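Local coordinates for aminotransferase, class V family protein (Trichomonas vaginalis, PDB 5F8V) that probably catalyses the pyridoxal-phosphate-dependent transamination between O-phospho-L-serine and 2-oxoglutarate in the second step of L-serine biosynthesis, at residues G102-K107 / E157-I162; L174-S179 / G194-C199. All coordinates share one frame; numbering follows the deposited sequence.

Contact 1 of 2, residues G102-K107 / E157-I162; sequences GTWSKK and ETIQGI
At the start of helix 103-115, a carboxylate from another part of the chain, Glu157, accepts the N-H groups of Trp104 and Ser105. Its two oxygens divide the work. Glu157 OE1 takes the backbone N of Trp104 at 2.9 Å. Glu157 OE2 takes the backbone N of Ser105 at 2.8 Å, and both of these N-H groups sit on syn lone pairs. The hydroxyl OG of Ser105 gives Glu157 OE2 a second bond of 2.7 Å, arriving nearly along the C-O direction. Three bonds thus hold the carboxylate flat, almost parallel to the Trp104 indole, with 3° between the planes. A negative group at this helix start would be favoured by the helix dipole. Gly102 is the N-cap residue and has no side chain to join in. Glu157 itself sits in a G1 beta bulge, opposite Gly161 and Ile162, at the turn between strands 156-157 and 162-163. The turn also sends Gln160 to the helix. Gln160 bends about its CB-CG bond (chi2 77°) and brings the amide to Thr103. Gln160 NE2 bonds OG1 of Thr103 at 2.9 Å, close to the amide plane and nearly straight at 171°. Gln160 OE1 accepts the backbone N of Thr103 at 3.1 Å, from above the carbonyl plane. Beside this pair, CD1 of Ile159 packs on CB of Thr103 at 3.8 Å.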
loop_
_atom_site.group_PDB
_atom_site.type_symbol
_atom_site.label_atom_id
_atom_site.label_comp_id
_atom_site.label_asym_id
_atom_site.label_seq_id
_atom_site.Cartn_x
_atom_site.Cartn_y
_atom_site.Cartn_z
ATOM N N GLY A 102 -11.235 10.113 20.701
ATOM C CA GLY A 102 -11.461 8.672 20.682
ATOM C C GLY A 102 -10.179 7.925 20.386
ATOM O O GLY A 102 -9.084 8.460 20.562
ATOM N N THR A 103 -10.315 6.697 19.902
ATOM C CA THR A 103 -9.168 5.803 19.730
ATOM C C THR A 103 -8.184 6.253 18.639
ATOM O O THR A 103 -6.995 6.197 18.860
ATOM C CB THR A 103 -9.640 4.363 19.455
ATOM O OG1 THR A 103 -10.505 3.952 20.521
ATOM C CG2 THR A 103 -8.482 3.400 19.344
ATOM N N TRP A 104 -8.663 6.699 17.483
ATOM C CA TRP A 104 -7.750 6.981 16.364
ATOM C C TRP A 104 -6.968 8.286 16.532
ATOM O O TRP A 104 -5.767 8.324 16.248
ATOM C CB TRP A 104 -8.473 6.934 15.017
ATOM C CG TRP A 104 -9.012 5.568 14.715
ATOM C CD1 TRP A 104 -10.319 5.210 14.608
ATOM C CD2 TRP A 104 -8.249 4.370 14.531
ATOM N NE1 TRP A 104 -10.424 3.867 14.351
ATOM C CE2 TRP A 104 -9.167 3.326 14.293
ATOM C CE3 TRP A 104 -6.876 4.077 14.544
ATOM C CZ2 TRP A 104 -8.760 2.003 14.066
ATOM C CZ3 TRP A 104 -6.467 2.753 14.317
ATOM C CH2 TRP A 104 -7.409 1.739 14.086
ATOM N N SER A 105 -7.636 9.344 16.983
ATOM C CA SER A 105 -6.933 10.594 17.315
ATOM C C SER A 105 -5.900 10.368 18.416
ATOM O O SER A 105 -4.786 10.891 18.333
ATOM C CB SER A 105 -7.909 11.690 17.729
ATOM O OG SER A 105 -8.775 11.241 18.744
ATOM N N LYS A 106 -6.263 9.558 19.417
ATOM C CA LYS A 106 -5.328 9.179 20.485
ATOM C C LYS A 106 -4.143 8.411 19.916
ATOM O O LYS A 106 -3.008 8.670 20.308
ATOM C CB LYS A 106 -6.010 8.347 21.580
ATOM C CG LYS A 106 -5.143 8.138 22.832
ATOM C CD LYS A 106 -5.626 6.963 23.679
ATOM C CE LYS A 106 -4.812 6.830 24.968
ATOM N NZ LYS A 106 -3.375 6.509 24.711
ATOM N N LYS A 107 -4.405 7.462 19.016
ATOM C CA LYS A 107 -3.318 6.758 18.315
ATOM C C LYS A 107 -2.405 7.718 17.548
ATOM O O LYS A 107 -1.188 7.565 17.566
ATOM C CB LYS A 107 -3.848 5.684 17.348
ATOM C CG LYS A 107 -4.420 4.403 17.963
ATOM C CD LYS A 107 -3.612 3.821 19.117
ATOM C CE LYS A 107 -2.214 3.357 18.709
ATOM N NZ LYS A 107 -1.211 3.580 19.798
ATOM N N GLU A 157 -14.769 9.425 14.754
ATOM C CA GLU A 157 -14.176 8.328 15.533
ATOM C C GLU A 157 -15.034 7.077 15.369
ATOM O O GLU A 157 -16.190 7.039 15.781
ATOM C CB GLU A 157 -13.985 8.719 17.000
ATOM C CG GLU A 157 -12.818 9.670 17.219
ATOM C CD GLU A 157 -11.443 9.016 17.159
ATOM O OE1 GLU A 157 -11.354 7.781 16.991
ATOM O OE2 GLU A 157 -10.420 9.738 17.299
ATOM N N THR A 158 -14.443 6.076 14.725
ATOM C CA THR A 158 -15.128 4.884 14.229
ATOM C C THR A 158 -15.646 3.986 15.373
ATOM O O THR A 158 -16.757 3.437 15.296
ATOM C CB THR A 158 -14.152 4.115 13.293
ATOM O OG1 THR A 158 -13.513 5.058 12.418
ATOM C CG2 THR A 158 -14.831 3.096 12.438
ATOM N N ILE A 159 -14.861 3.868 16.439
ATOM C CA ILE A 159 -15.188 2.975 17.560
ATOM C C ILE A 159 -16.177 3.627 18.543
ATOM O O ILE A 159 -17.077 2.959 19.064
ATOM C CB ILE A 159 -13.901 2.502 18.279
ATOM C CG1 ILE A 159 -13.011 1.738 17.293
ATOM C CG2 ILE A 159 -14.231 1.628 19.488
ATOM C CD1 ILE A 159 -11.569 1.598 17.737
ATOM N N GLN A 160 -15.999 4.922 18.791
ATOM C CA GLN A 160 -16.856 5.663 19.720
ATOM C C GLN A 160 -18.136 6.197 19.056
ATOM O O GLN A 160 -19.119 6.469 19.744
ATOM C CB GLN A 160 -16.080 6.806 20.359
ATOM C CG GLN A 160 -15.025 6.370 21.369
ATOM C CD GLN A 160 -13.757 5.824 20.743
ATOM O OE1 GLN A 160 -13.353 6.233 19.659
ATOM N NE2 GLN A 160 -13.121 4.898 21.431
ATOM N N GLY A 161 -18.134 6.343 17.736
ATOM C CA GLY A 161 -19.270 6.947 17.030
ATOM C C GLY A 161 -19.470 8.427 17.338
ATOM O O GLY A 161 -20.605 8.882 17.465
ATOM N N ILE A 162 -18.361 9.161 17.456
ATOM C CA ILE A 162 -18.356 10.620 17.701
ATOM C C ILE A 162 -17.878 11.341 16.428
ATOM O O ILE A 162 -16.763 11.112 15.984
ATOM C CB ILE A 162 -17.448 10.981 18.896
ATOM C CG1 ILE A 162 -17.971 10.278 20.162
ATOM C CG2 ILE A 162 -17.404 12.497 19.124
ATOM C CD1 ILE A 162 -17.193 10.554 21.430
#

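Contact 2 of 2, residues L174-S179 / G194-C199; sequences LIIDMS and GCIFAC
Ile175, Ile176 and Asp177 pair with Cys195, Ile196 and Phe197 as neighbouring parallel strands in the central mixed sheet of the aminotransferase fold. The strand axes are 8° apart. The carbonyl O of Leu174 opens the pairing by accepting from the backbone N of both Gly194 and Cys195. The bonds then run back and forth: Ile176 N to Cys195 O, Phe197 N to Ile176 O, and Met178 N to Phe197 O.

Asp177 lies on the same face as Phe197. Asp177 CA stands over the Phe197 ring in a CH-pi contact, 4.2 Å from the centroid. Asp177 CB meets Phe197 CZ at 3.6 Å. CG, anti to the backbone N (chi1 -177°), carries the carboxylate along the ring, with 14° between the planes. Asp177 CG lies 3.7 Å from Phe197 CZ, and Asp177 OD1 passes 3.8 Å from Phe197 CE2. OD1 then accepts twice from Ser179. The backbone N comes from above the carboxylate plane and closes an Asx turn. The hydroxyl OG of Ser179 meets the syn lone pair of Asp177 OD1 at 2.7 Å. OD2, the other tip, lies close to N1 of the pyridoxal phosphate-lysine residue at position 202.

Ser179 OG also receives the backbone N of Cys199, at 3.2 Å and nearly straight, so it links the loop after strand 174-177 to the end of the other strand. A water bridges the carbonyl oxygens of Ser179 and Cys199. SD of Met178 rests at 3.5 Å on CG2 of Ile196, which lies on the other face from Phe197.

The two bonds at OD1 and the ring alongside probably fix the rotation of the Asp177 carboxylate. This probably helps hold OD2 near the pyridine nitrogen, consistent with the aspartate that pairs with this nitrogen in related aminotransferases.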
loop_
_atom_site.group_PDB
_atom_site.type_symbol
_atom_site.label_atom_id
_atom_site.label_comp_id
_atom_site.label_asym_id
_atom_site.label_seq_id
_atom_site.Cartn_x
_atom_site.Cartn_y
_atom_site.Cartn_z
ATOM N N LEU A 174 -5.738 23.140 10.405
ATOM C CA LEU A 174 -6.294 21.844 10.793
ATOM C C LEU A 174 -5.632 20.727 10.015
ATOM O O LEU A 174 -5.417 20.844 8.795
ATOM C CB LEU A 174 -7.797 21.803 10.522
ATOM C CG LEU A 174 -8.670 22.817 11.271
ATOM C CD1 LEU A 174 -10.048 22.876 10.630
ATOM C CD2 LEU A 174 -8.771 22.481 12.750
ATOM N N ILE A 175 -5.309 19.647 10.720
ATOM C CA ILE A 175 -4.932 18.394 10.080
ATOM C C ILE A 175 -5.961 17.360 10.522
ATOM O O ILE A 175 -6.052 17.059 11.714
ATOM C CB ILE A 175 -3.506 17.954 10.445
ATOM C CG1 ILE A 175 -2.512 19.012 9.940
ATOM C CG2 ILE A 175 -3.223 16.584 9.839
ATOM C CD1 ILE A 175 -1.057 18.646 10.037
ATOM N N ILE A 176 -6.716 16.828 9.560
ATOM C CA ILE A 176 -7.937 16.103 9.848
ATOM C C ILE A 176 -7.871 14.657 9.341
ATOM O O ILE A 176 -7.668 14.414 8.140
ATOM C CB ILE A 176 -9.182 16.811 9.248
ATOM C CG1 ILE A 176 -9.103 18.334 9.458
ATOM C CG2 ILE A 176 -10.452 16.232 9.844
ATOM C CD1 ILE A 176 -10.345 19.106 9.072
ATOM N N ASP A 177 -8.042 13.704 10.256
ATOM C CA ASP A 177 -8.226 12.293 9.867
ATOM C C ASP A 177 -9.691 12.086 9.526
ATOM O O ASP A 177 -10.553 12.061 10.419
ATOM C CB ASP A 177 -7.784 11.342 10.983
ATOM C CG ASP A 177 -7.885 9.856 10.591
ATOM O OD1 ASP A 177 -8.249 9.514 9.448
ATOM O OD2 ASP A 177 -7.585 9.021 11.452
ATOM N N MET A 178 -9.959 11.940 8.226
ATOM C CA MET A 178 -11.292 11.675 7.719
ATOM C C MET A 178 -11.411 10.259 7.175
ATOM O O MET A 178 -12.195 10.000 6.244
ATOM C CB MET A 178 -11.605 12.682 6.622
ATOM C CG MET A 178 -11.720 14.106 7.139
ATOM S SD MET A 178 -12.329 15.148 5.804
ATOM C CE MET A 178 -12.858 16.605 6.711
ATOM N N SER A 179 -10.652 9.334 7.755
ATOM C CA SER A 179 -10.598 7.967 7.216
ATOM C C SER A 179 -11.991 7.351 7.104
ATOM O O SER A 179 -12.376 6.867 6.032
ATOM C CB SER A 179 -9.652 7.100 8.038
ATOM O OG SER A 179 -8.305 7.437 7.737
ATOM N N GLY A 194 -4.941 22.717 6.781
ATOM C CA GLY A 194 -3.583 22.432 6.360
ATOM C C GLY A 194 -3.525 21.123 5.593
ATOM O O GLY A 194 -2.936 21.061 4.507
ATOM N N CYS A 195 -4.143 20.077 6.150
ATOM C CA CYS A 195 -4.092 18.740 5.554
ATOM C C CYS A 195 -5.316 17.889 5.905
ATOM O O CYS A 195 -5.785 17.904 7.038
ATOM C CB CYS A 195 -2.821 18.020 5.996
ATOM S SG CYS A 195 -2.633 16.328 5.374
ATOM N N ILE A 196 -5.833 17.171 4.914
ATOM C CA ILE A 196 -6.860 16.160 5.128
ATOM C C ILE A 196 -6.316 14.867 4.579
ATOM O O ILE A 196 -5.687 14.853 3.510
ATOM C CB ILE A 196 -8.195 16.534 4.441
ATOM C CG1 ILE A 196 -8.898 17.629 5.239
ATOM C CG2 ILE A 196 -9.120 15.329 4.302
ATOM C CD1 ILE A 196 -10.033 18.314 4.504
ATOM N N PHE A 197 -6.560 13.779 5.302
ATOM C CA PHE A 197 -6.209 12.454 4.803
ATOM C C PHE A 197 -7.257 11.403 5.158
ATOM O O PHE A 197 -8.045 11.572 6.097
ATOM C CB PHE A 197 -4.805 12.032 5.267
ATOM C CG PHE A 197 -4.718 11.664 6.718
ATOM C CD1 PHE A 197 -4.641 12.653 7.697
ATOM C CD2 PHE A 197 -4.665 10.321 7.115
ATOM C CE1 PHE A 197 -4.539 12.313 9.037
ATOM C CE2 PHE A 197 -4.582 9.981 8.458
ATOM C CZ PHE A 197 -4.514 10.972 9.418
ATOM N N ALA A 198 -7.236 10.322 4.377
ATOM C CA ALA A 198 -8.165 9.214 4.524
ATOM C C ALA A 198 -7.590 7.957 3.893
ATOM O O ALA A 198 -7.159 7.981 2.741
ATOM C CB ALA A 198 -9.493 9.551 3.871
ATOM N N CYS A 199 -7.577 6.863 4.654
ATOM C CA CYS A 199 -7.287 5.545 4.093
ATOM C C CYS A 199 -8.486 5.140 3.248
ATOM O O CYS A 199 -9.594 5.592 3.504
ATOM C CB CYS A 199 -7.020 4.536 5.210
ATOM S SG CYS A 199 -8.428 4.235 6.304
HETATM O O HOH W 1 -12.295 5.807 3.355
#

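Contacts 1 and 2 follow one another along the chain and meet beside the cofactor. Their centres are about 14 Å apart, yet CB of Trp104 in contact 1 comes within 4.2 Å of OD2 of Asp177 in contact 2. Each also reaches the pyridoxal phosphate-lysine residue at position 202. From the 157-162 turn, OG1 of Thr158 hydrogen-bonds the cofactor O3 and also Ser180 OG, next in sequence after the 174-179 segment. Contact 1 thus ties the helix start to the turn that serves O3, while contact 2 probably helps position the carboxylate of Asp177 near the pyridine nitrogen.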